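Local coordinates for Lmaj004144AAA protein (Leishmania major, PDB 1Y63) that probably transfers phosphate between nucleoside triphosphates and monophosphates as an AK6-type adenylate kinase, and probably also hydrolyses ATP during maturation of the small ribosomal subunit, at residues E6-N12 / M80-G84; S25-M29 / M164-V168; V104-S110 / V153-D159. All coordinates share one frame; numbering follows the deposited sequence.

Contact 1 of 3, residues E6-N12 / M80-G84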
# COMPACT_ATOMS: atom_id res chain seq x y z
N GLU A 6 2.99 13.22 17.18
CA GLU A 6 1.75 12.66 17.79
C GLU A 6 1.62 11.19 17.43
O GLU A 6 1.78 10.81 16.27
CB GLU A 6 0.50 13.44 17.33
CG GLU A 6 -0.80 13.01 17.99
CD GLU A 6 -1.96 13.93 17.64
OE1 GLU A 6 -1.78 14.84 16.80
OE2 GLU A 6 -3.06 13.75 18.21
N GLN A 7 1.36 10.35 18.44
CA GLN A 7 1.16 8.92 18.20
C GLN A 7 -0.26 8.69 17.71
O GLN A 7 -1.20 9.34 18.18
CB GLN A 7 1.42 8.08 19.45
CG GLN A 7 2.84 8.19 20.00
CD GLN A 7 3.90 7.84 18.98
OE1 GLN A 7 4.03 6.69 18.57
NE2 GLN A 7 4.69 8.84 18.58
N PRO A 8 -0.42 7.77 16.75
CA PRO A 8 -1.75 7.45 16.25
C PRO A 8 -2.71 7.00 17.34
O PRO A 8 -2.31 6.30 18.26
CB PRO A 8 -1.51 6.31 15.29
CG PRO A 8 -0.14 6.37 14.92
CD PRO A 8 0.63 7.04 16.01
N LYS A 9 -3.97 7.39 17.19
CA LYS A 9 -5.04 7.02 18.12
C LYS A 9 -5.71 5.71 17.71
O LYS A 9 -6.44 5.14 18.50
CB LYS A 9 -6.11 8.11 18.17
CG LYS A 9 -5.62 9.44 18.68
CD LYS A 9 -6.75 10.45 18.75
CE LYS A 9 -6.22 11.86 18.90
NZ LYS A 9 -5.49 12.33 17.69
N GLY A 10 -5.49 5.26 16.48
CA GLY A 10 -6.06 3.99 16.03
C GLY A 10 -5.01 3.04 15.50
O GLY A 10 -3.81 3.23 15.73
N ILE A 11 -5.48 2.01 14.79
CA ILE A 11 -4.60 1.03 14.15
C ILE A 11 -4.47 1.40 12.68
O ILE A 11 -5.45 1.57 11.98
CB ILE A 11 -5.14 -0.41 14.28
CG1 ILE A 11 -5.32 -0.77 15.76
CG2 ILE A 11 -4.22 -1.39 13.57
CD1 ILE A 11 -4.02 -0.91 16.51
N ASN A 12 -3.22 1.53 12.23
CA ASN A 12 -2.93 1.93 10.84
C ASN A 12 -2.15 0.84 10.14
O ASN A 12 -1.16 0.35 10.65
CB ASN A 12 -2.10 3.21 10.80
CG ASN A 12 -2.86 4.41 11.30
OD1 ASN A 12 -4.08 4.47 11.22
ND2 ASN A 12 -2.12 5.39 11.82
N MET A 80 -3.83 10.47 9.68
CA MET A 80 -3.16 9.30 10.22
C MET A 80 -3.16 9.24 11.73
O MET A 80 -3.09 8.17 12.30
CB MET A 80 -1.73 9.22 9.67
CG MET A 80 -1.71 9.03 8.16
SD MET A 80 -2.63 7.57 7.57
CE MET A 80 -1.74 6.26 8.40
N VAL A 81 -3.25 10.40 12.39
CA VAL A 81 -3.25 10.45 13.86
C VAL A 81 -4.66 10.59 14.43
O VAL A 81 -4.84 10.66 15.66
CB VAL A 81 -2.35 11.59 14.40
CG1 VAL A 81 -0.93 11.36 13.95
CG2 VAL A 81 -2.86 12.95 13.97
N SER A 82 -5.65 10.65 13.55
CA SER A 82 -7.06 10.81 13.94
C SER A 82 -7.66 9.52 14.52
O SER A 82 -7.13 8.44 14.34
CB SER A 82 -7.89 11.30 12.75
OG SER A 82 -8.10 10.29 11.78
N ARG A 83 -8.80 9.65 15.21
CA ARG A 83 -9.47 8.48 15.79
C ARG A 83 -9.93 7.56 14.66
O ARG A 83 -10.23 8.03 13.56
CB ARG A 83 -10.64 8.88 16.69
CG ARG A 83 -11.73 9.70 16.01
CD ARG A 83 -12.93 9.99 16.94
NE ARG A 83 -12.56 10.51 18.26
CZ ARG A 83 -13.44 10.89 19.19
NH1 ARG A 83 -14.75 10.81 18.96
NH2 ARG A 83 -13.02 11.34 20.37
N GLY A 84 -9.97 6.26 14.92
CA GLY A 84 -10.41 5.26 13.96
C GLY A 84 -9.19 4.59 13.37
O GLY A 84 -8.06 5.01 13.65
O HOH W 1 -9.18 5.06 17.55
O HOH W 2 -4.79 7.27 14.35

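Contact 2 of 3, residues S25-M29 / M164-V168. With MN (manganese (II) ion), chain C; ADP (adenosine-5'-diphosphate), chain Q.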
# COMPACT_ATOMS: atom_id res chain seq x y z
N SER A 25 -7.65 -3.39 -4.16
CA SER A 25 -8.63 -4.46 -3.93
C SER A 25 -8.58 -4.97 -2.49
O SER A 25 -9.61 -5.17 -1.85
CB SER A 25 -8.43 -5.60 -4.92
OG SER A 25 -8.62 -5.13 -6.24
N MET A 26 -7.37 -5.22 -2.00
CA MET A 26 -7.21 -5.69 -0.62
C MET A 26 -7.61 -4.64 0.38
O MET A 26 -8.29 -4.93 1.36
CB MET A 26 -5.81 -6.18 -0.33
CG MET A 26 -5.70 -6.80 1.05
SD MET A 26 -4.07 -7.49 1.38
CE MET A 26 -4.15 -8.94 0.34
N ALA A 27 -7.23 -3.39 0.14
CA ALA A 27 -7.59 -2.32 1.07
C ALA A 27 -9.12 -2.14 1.13
O ALA A 27 -9.68 -1.86 2.20
CB ALA A 27 -6.93 -1.03 0.67
N GLU A 28 -9.79 -2.28 -0.02
CA GLU A 28 -11.24 -2.18 -0.02
C GLU A 28 -11.88 -3.37 0.68
O GLU A 28 -12.89 -3.21 1.37
CB GLU A 28 -11.79 -1.96 -1.42
CG GLU A 28 -11.33 -0.63 -2.02
CD GLU A 28 -12.06 0.60 -1.48
OE1 GLU A 28 -12.81 0.52 -0.47
OE2 GLU A 28 -11.89 1.68 -2.07
N MET A 29 -11.31 -4.55 0.54
CA MET A 29 -11.77 -5.69 1.34
C MET A 29 -11.65 -5.46 2.84
O MET A 29 -12.57 -5.75 3.60
CB MET A 29 -11.05 -6.96 0.94
CG MET A 29 -11.57 -8.16 1.68
SD MET A 29 -10.82 -9.77 1.34
CE MET A 29 -11.78 -10.33 -0.05
N MET A 164 -6.19 -13.57 -1.21
CA MET A 164 -6.56 -12.28 -0.65
C MET A 164 -7.34 -12.43 0.63
O MET A 164 -7.06 -11.76 1.61
CB MET A 164 -7.36 -11.44 -1.66
CG MET A 164 -7.54 -9.98 -1.21
SD MET A 164 -7.50 -8.76 -2.55
CE MET A 164 -9.00 -9.28 -3.38
N ALA A 165 -8.35 -13.31 0.62
CA ALA A 165 -9.20 -13.48 1.78
C ALA A 165 -8.42 -14.03 2.97
O ALA A 165 -8.63 -13.61 4.10
CB ALA A 165 -10.38 -14.38 1.44
N ALA A 166 -7.51 -14.97 2.71
CA ALA A 166 -6.69 -15.54 3.78
C ALA A 166 -5.73 -14.52 4.38
O ALA A 166 -5.50 -14.48 5.60
CB ALA A 166 -5.94 -16.77 3.27
N THR A 167 -5.17 -13.66 3.53
CA THR A 167 -4.34 -12.57 3.99
C THR A 167 -5.16 -11.62 4.88
O THR A 167 -4.70 -11.21 5.95
CB THR A 167 -3.69 -11.84 2.81
OG1 THR A 167 -2.78 -12.75 2.16
CG2 THR A 167 -2.97 -10.59 3.29
N VAL A 168 -6.37 -11.29 4.45
CA VAL A 168 -7.21 -10.42 5.27
C VAL A 168 -7.52 -11.05 6.62
O VAL A 168 -7.55 -10.36 7.62
CB VAL A 168 -8.43 -9.91 4.50
CG1 VAL A 168 -9.39 -9.19 5.42
CG2 VAL A 168 -7.97 -8.98 3.36
MN MN C . -11.66 3.61 -1.09
PB ADP Q . -3.19 -2.23 -7.41
O1B ADP Q . -2.62 -1.59 -8.67
O2B ADP Q . -2.09 -2.91 -6.62
O3B ADP Q . -4.06 -1.30 -6.58
PA ADP Q . -5.71 -3.57 -7.93
O1A ADP Q . -6.31 -3.76 -6.55
O2A ADP Q . -6.24 -2.37 -8.72
O3A ADP Q . -4.13 -3.49 -7.87
O5' ADP Q . -5.91 -4.90 -8.79
C5' ADP Q . -6.12 -4.79 -10.19
C4' ADP Q . -7.05 -5.92 -10.56
O4' ADP Q . -6.45 -7.16 -10.20
C3' ADP Q . -8.37 -5.90 -9.82
O3' ADP Q . -9.33 -5.01 -10.39
C2' ADP Q . -8.79 -7.34 -9.91
O2' ADP Q . -9.26 -7.64 -11.22
C1' ADP Q . -7.48 -8.06 -9.78
N9 ADP Q . -7.09 -8.54 -8.44
C8 ADP Q . -6.53 -7.85 -7.39
N7 ADP Q . -6.26 -8.68 -6.36
C5 ADP Q . -6.64 -9.94 -6.77
C6 ADP Q . -6.62 -11.26 -6.14
N6 ADP Q . -6.12 -11.42 -4.90
N1 ADP Q . -7.10 -12.28 -6.88
C2 ADP Q . -7.58 -12.09 -8.14
N3 ADP Q . -7.64 -10.92 -8.80
C4 ADP Q . -7.19 -9.82 -8.13
O HOH W 3 -12.84 2.98 0.44
O HOH W 4 -10.75 4.61 -2.81
O HOH W 5 -13.56 4.55 -1.77
O HOH W 6 -11.23 5.57 -0.01

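Contact 3 of 3, residues V104-S110 / V153-D159. With ADP (adenosine-5'-diphosphate), chain Q.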
# COMPACT_ATOMS: atom_id res chain seq x y z
N VAL A 104 2.71 -3.42 7.96
CA VAL A 104 2.97 -3.13 6.55
C VAL A 104 2.85 -4.44 5.81
O VAL A 104 3.48 -5.41 6.17
CB VAL A 104 4.36 -2.52 6.32
CG1 VAL A 104 4.64 -2.33 4.85
CG2 VAL A 104 4.45 -1.19 7.07
N VAL A 105 1.96 -4.49 4.83
CA VAL A 105 1.71 -5.69 4.06
C VAL A 105 2.23 -5.46 2.67
O VAL A 105 1.85 -4.48 2.01
CB VAL A 105 0.20 -5.99 3.97
CG1 VAL A 105 -0.04 -7.25 3.19
CG2 VAL A 105 -0.41 -6.06 5.35
N VAL A 106 3.14 -6.32 2.22
CA VAL A 106 3.69 -6.21 0.86
C VAL A 106 3.09 -7.35 0.04
O VAL A 106 3.26 -8.52 0.40
CB VAL A 106 5.23 -6.35 0.84
CG1 VAL A 106 5.78 -6.25 -0.60
CG2 VAL A 106 5.93 -5.36 1.73
N LEU A 107 2.46 -6.99 -1.08
CA LEU A 107 1.84 -7.95 -1.98
C LEU A 107 2.76 -8.29 -3.14
O LEU A 107 3.41 -7.42 -3.69
CB LEU A 107 0.51 -7.41 -2.52
CG LEU A 107 -0.52 -6.95 -1.47
CD1 LEU A 107 -1.81 -6.47 -2.13
CD2 LEU A 107 -0.76 -8.06 -0.53
N HIS A 108 2.80 -9.58 -3.45
CA HIS A 108 3.47 -10.11 -4.63
C HIS A 108 2.49 -10.80 -5.54
O HIS A 108 1.45 -11.30 -5.08
CB HIS A 108 4.56 -11.09 -4.21
CG HIS A 108 5.80 -10.42 -3.71
ND1 HIS A 108 6.57 -9.61 -4.52
CD2 HIS A 108 6.42 -10.46 -2.52
CE1 HIS A 108 7.62 -9.18 -3.83
NE2 HIS A 108 7.55 -9.70 -2.62
N THR A 109 2.81 -10.87 -6.83
CA THR A 109 1.95 -11.55 -7.79
C THR A 109 2.87 -12.23 -8.81
O THR A 109 3.88 -11.65 -9.22
CB THR A 109 1.01 -10.52 -8.47
OG1 THR A 109 0.22 -9.84 -7.48
CG2 THR A 109 0.06 -11.15 -9.43
N SER A 110 2.54 -13.47 -9.18
CA SER A 110 3.31 -14.19 -10.18
C SER A 110 3.34 -13.40 -11.48
O SER A 110 2.42 -12.69 -11.79
CB SER A 110 2.70 -15.58 -10.42
OG SER A 110 2.70 -16.33 -9.21
N VAL A 153 6.28 -6.33 9.25
CA VAL A 153 6.18 -6.48 7.80
C VAL A 153 5.70 -7.89 7.45
O VAL A 153 6.32 -8.88 7.84
CB VAL A 153 7.49 -6.20 7.08
CG1 VAL A 153 7.38 -6.50 5.60
CG2 VAL A 153 7.91 -4.74 7.27
N LEU A 154 4.59 -7.93 6.70
CA LEU A 154 3.96 -9.18 6.28
C LEU A 154 4.06 -9.18 4.77
O LEU A 154 3.65 -8.22 4.13
CB LEU A 154 2.48 -9.16 6.70
CG LEU A 154 1.61 -10.39 6.51
CD1 LEU A 154 2.05 -11.54 7.40
CD2 LEU A 154 0.17 -10.00 6.84
N VAL A 155 4.61 -10.24 4.19
CA VAL A 155 4.70 -10.31 2.75
C VAL A 155 3.82 -11.46 2.32
O VAL A 155 3.89 -12.54 2.93
CB VAL A 155 6.15 -10.54 2.29
CG1 VAL A 155 6.26 -10.66 0.81
CG2 VAL A 155 7.04 -9.40 2.78
N ARG A 156 3.01 -11.26 1.28
CA ARG A 156 2.00 -12.26 0.90
C ARG A 156 1.86 -12.39 -0.59
O ARG A 156 1.78 -11.40 -1.30
CB ARG A 156 0.65 -11.93 1.51
CG ARG A 156 0.64 -11.75 3.01
CD ARG A 156 0.73 -13.07 3.75
NE ARG A 156 -0.51 -13.84 3.69
CZ ARG A 156 -0.78 -14.94 4.39
NH1 ARG A 156 0.09 -15.46 5.26
NH2 ARG A 156 -1.93 -15.58 4.21
N GLU A 157 1.84 -13.63 -1.06
CA GLU A 157 1.48 -13.89 -2.45
C GLU A 157 0.02 -13.54 -2.60
O GLU A 157 -0.79 -13.88 -1.73
CB GLU A 157 1.73 -15.37 -2.78
CG GLU A 157 1.63 -15.66 -4.27
CD GLU A 157 2.76 -14.99 -5.10
OE1 GLU A 157 3.74 -14.47 -4.52
OE2 GLU A 157 2.67 -15.01 -6.35
N ASN A 158 -0.32 -12.86 -3.69
CA ASN A 158 -1.67 -12.36 -3.89
C ASN A 158 -2.13 -12.58 -5.33
O ASN A 158 -2.45 -11.62 -6.02
CB ASN A 158 -1.75 -10.87 -3.53
CG ASN A 158 -3.15 -10.40 -3.25
OD1 ASN A 158 -3.90 -11.07 -2.51
ND2 ASN A 158 -3.55 -9.25 -3.84
N ASP A 159 -2.15 -13.84 -5.75
CA ASP A 159 -2.52 -14.22 -7.13
C ASP A 159 -4.03 -14.46 -7.28
O ASP A 159 -4.62 -14.19 -8.36
CB ASP A 159 -1.81 -15.51 -7.55
CG ASP A 159 -0.34 -15.32 -7.86
OD1 ASP A 159 0.12 -14.19 -8.06
OD2 ASP A 159 0.36 -16.34 -7.95
PB ADP Q . -3.19 -2.23 -7.41
O1B ADP Q . -2.62 -1.59 -8.67
O2B ADP Q . -2.09 -2.91 -6.62
O3B ADP Q . -4.06 -1.30 -6.58
PA ADP Q . -5.71 -3.57 -7.93
O1A ADP Q . -6.31 -3.76 -6.55
O2A ADP Q . -6.24 -2.37 -8.72
O3A ADP Q . -4.13 -3.49 -7.87
O5' ADP Q . -5.91 -4.90 -8.79
C5' ADP Q . -6.12 -4.79 -10.19
C4' ADP Q . -7.05 -5.92 -10.56
O4' ADP Q . -6.45 -7.16 -10.20
C3' ADP Q . -8.37 -5.90 -9.82
O3' ADP Q . -9.33 -5.01 -10.39
C2' ADP Q . -8.79 -7.34 -9.91
O2' ADP Q . -9.26 -7.64 -11.22
C1' ADP Q . -7.48 -8.06 -9.78
N9 ADP Q . -7.09 -8.54 -8.44
C8 ADP Q . -6.53 -7.85 -7.39
N7 ADP Q . -6.26 -8.68 -6.36
C5 ADP Q . -6.64 -9.94 -6.77
C6 ADP Q . -6.62 -11.26 -6.14
N6 ADP Q . -6.12 -11.42 -4.90
N1 ADP Q . -7.10 -12.28 -6.88
C2 ADP Q . -7.58 -12.09 -8.14
N3 ADP Q . -7.64 -10.92 -8.80
C4 ADP Q . -7.19 -9.82 -8.13

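Contact 1 of 3, residues E6-N12 / M80-G84
Val81 packs against the chain at Glu6. Its CG1 lies 3.6 Å from Glu6 O, while CG2 meets the carboxylate through Glu6 OE1. Glu6 is extended, with CG anti to the backbone N (chi1 -175°), which carries its carboxylate out over the valine. Lys9 meets the backbone of the same residue. Its aliphatic chain runs past the carbonyl of Val81, and the bend at chi4 (67°) turns the amine back onto it. Lys9 NZ donates to Val81 O at 2.7 Å and to Glu6 OE2 at 2.9 Å. The second bond is a salt bridge, which meets the carboxylate from above its plane. Met80 is bent at chi2 and chi3, and its CE touches the amide of Asn12, 3.5 Å from ND2. That same Asn12 ND2 donates to Met80 O at 3.0 Å, and the acceptor lies in the amide plane. Asn12 OD1 goes to His86. Ser82 OG, which is also hydrogen-bonded to Ile79 O, binds the same manganese as His86. Water 2 accepts from Gly10 N and donates to Met80 O and Ser82 O. The segments meet at the N-terminal ends of strands 12-16 and 85-89, neighbouring inner strands of the parallel sheet of the P-loop fold.

Contact 2 of 3, residues S25-M29 / M164-V168
Met164 lays its sulfur against the backbone of Met26, with Met164 SD 3.6 Å from Met26 N. The methyl of Met164 reaches the CB of Ser25. Met26 and Met29 both hold CG anti to the backbone N, and each chain bends only at chi3 (-73° in Met26). Met26 CE thereby meets Thr167 CG2 at 3.6 Å, the two side chains crossing at about a right angle. Val168 CG2 fits between the two methionines, 3.9 Å from Met26 CG and 3.6 Å from Met29 SD. Met29 and Met164 each have a second conformer, so details at their ends are less certain. The segments belong to helices 23-33 and 161-178, whose local axes pass 10.4 Å apart at -51°. The last residues of the Walker A P-loop, Lys23 and Thr24, open helix 23-33. Ser25 N and OG donate to ADP O1A, the hydroxyl at 2.7 Å, so one α-phosphate oxygen takes two bonds from one residue. Met164 CB lies 3.5 Å from ADP N6, at the adenine. Farther out, Thr167 OG1 is held by Arg156 and by the carbonyl of Gln163. Glu28 OE2 binds a manganese ion together with His39 and four waters, and water 3 also donates to Glu28 OE1.

Contact 3 of 3, residues V104-S110 / V153-D159
Asn158 N donates to His108 O at 2.7 Å, carrying the strand pairing past the strand ends. Just beyond, Ser110 N donates to Asp159 OD1 at 2.8 Å. Ser110 OG donates to Asp159 OD2 at 2.7 Å, but Ser110 has a second conformer and this bond is less certain. Each oxygen takes one bond through its syn lone pair. Asp159 CG stands anti to the carbonyl carbon (chi1 -74°), which brings the carboxylate across to Ser110, just ahead of helix 111-120. Glu157 OE2 also comes close, 3.1 Å from Asp159 OD2. The two are acceptors, so this crowding may favour a proton on one of them. Behind this end, strands 103-108 and 153-157 run parallel, and 153-157 is the outermost strand at this side of the five-stranded sheet of the P-loop fold. Four backbone bonds tie the strands, from Leu154 N on Val104 O to His108 N on Arg156 O. On one face the His108 ring has Val155 CG1 at its edge, 3.3 Å from CD2, and its two nitrogens bond to Glu135 and Glu141. On the other face Leu107 CD1 touches Asn158 ND2, which donates to Thr21 O. Asn158 OD1 lies 3.3 Å from ADP N6, beside the adenine.

Overall arrangement
Contacts 2 and 3 lie close together, with centres 11 Å apart, and both touch ADP. Strand 153-157 leads through the short loop 158-160 into helix 161-178, so the second half of contact 3 runs into that of contact 2. Met26 CE packs on Leu107 and Asn158. Contact 1 lies apart, its centre about 21 Å from that of contact 2 and 24 Å from that of contact 3, without touching either. Along the chain contact 1 alternates with contact 2 and closes before contact 3 opens, while contact 3 is nested within the loop that contact 2 closes. Contact 1 leads into central strand 12-16; the other two line the adenine, and contact 2 also reaches the alpha-phosphate.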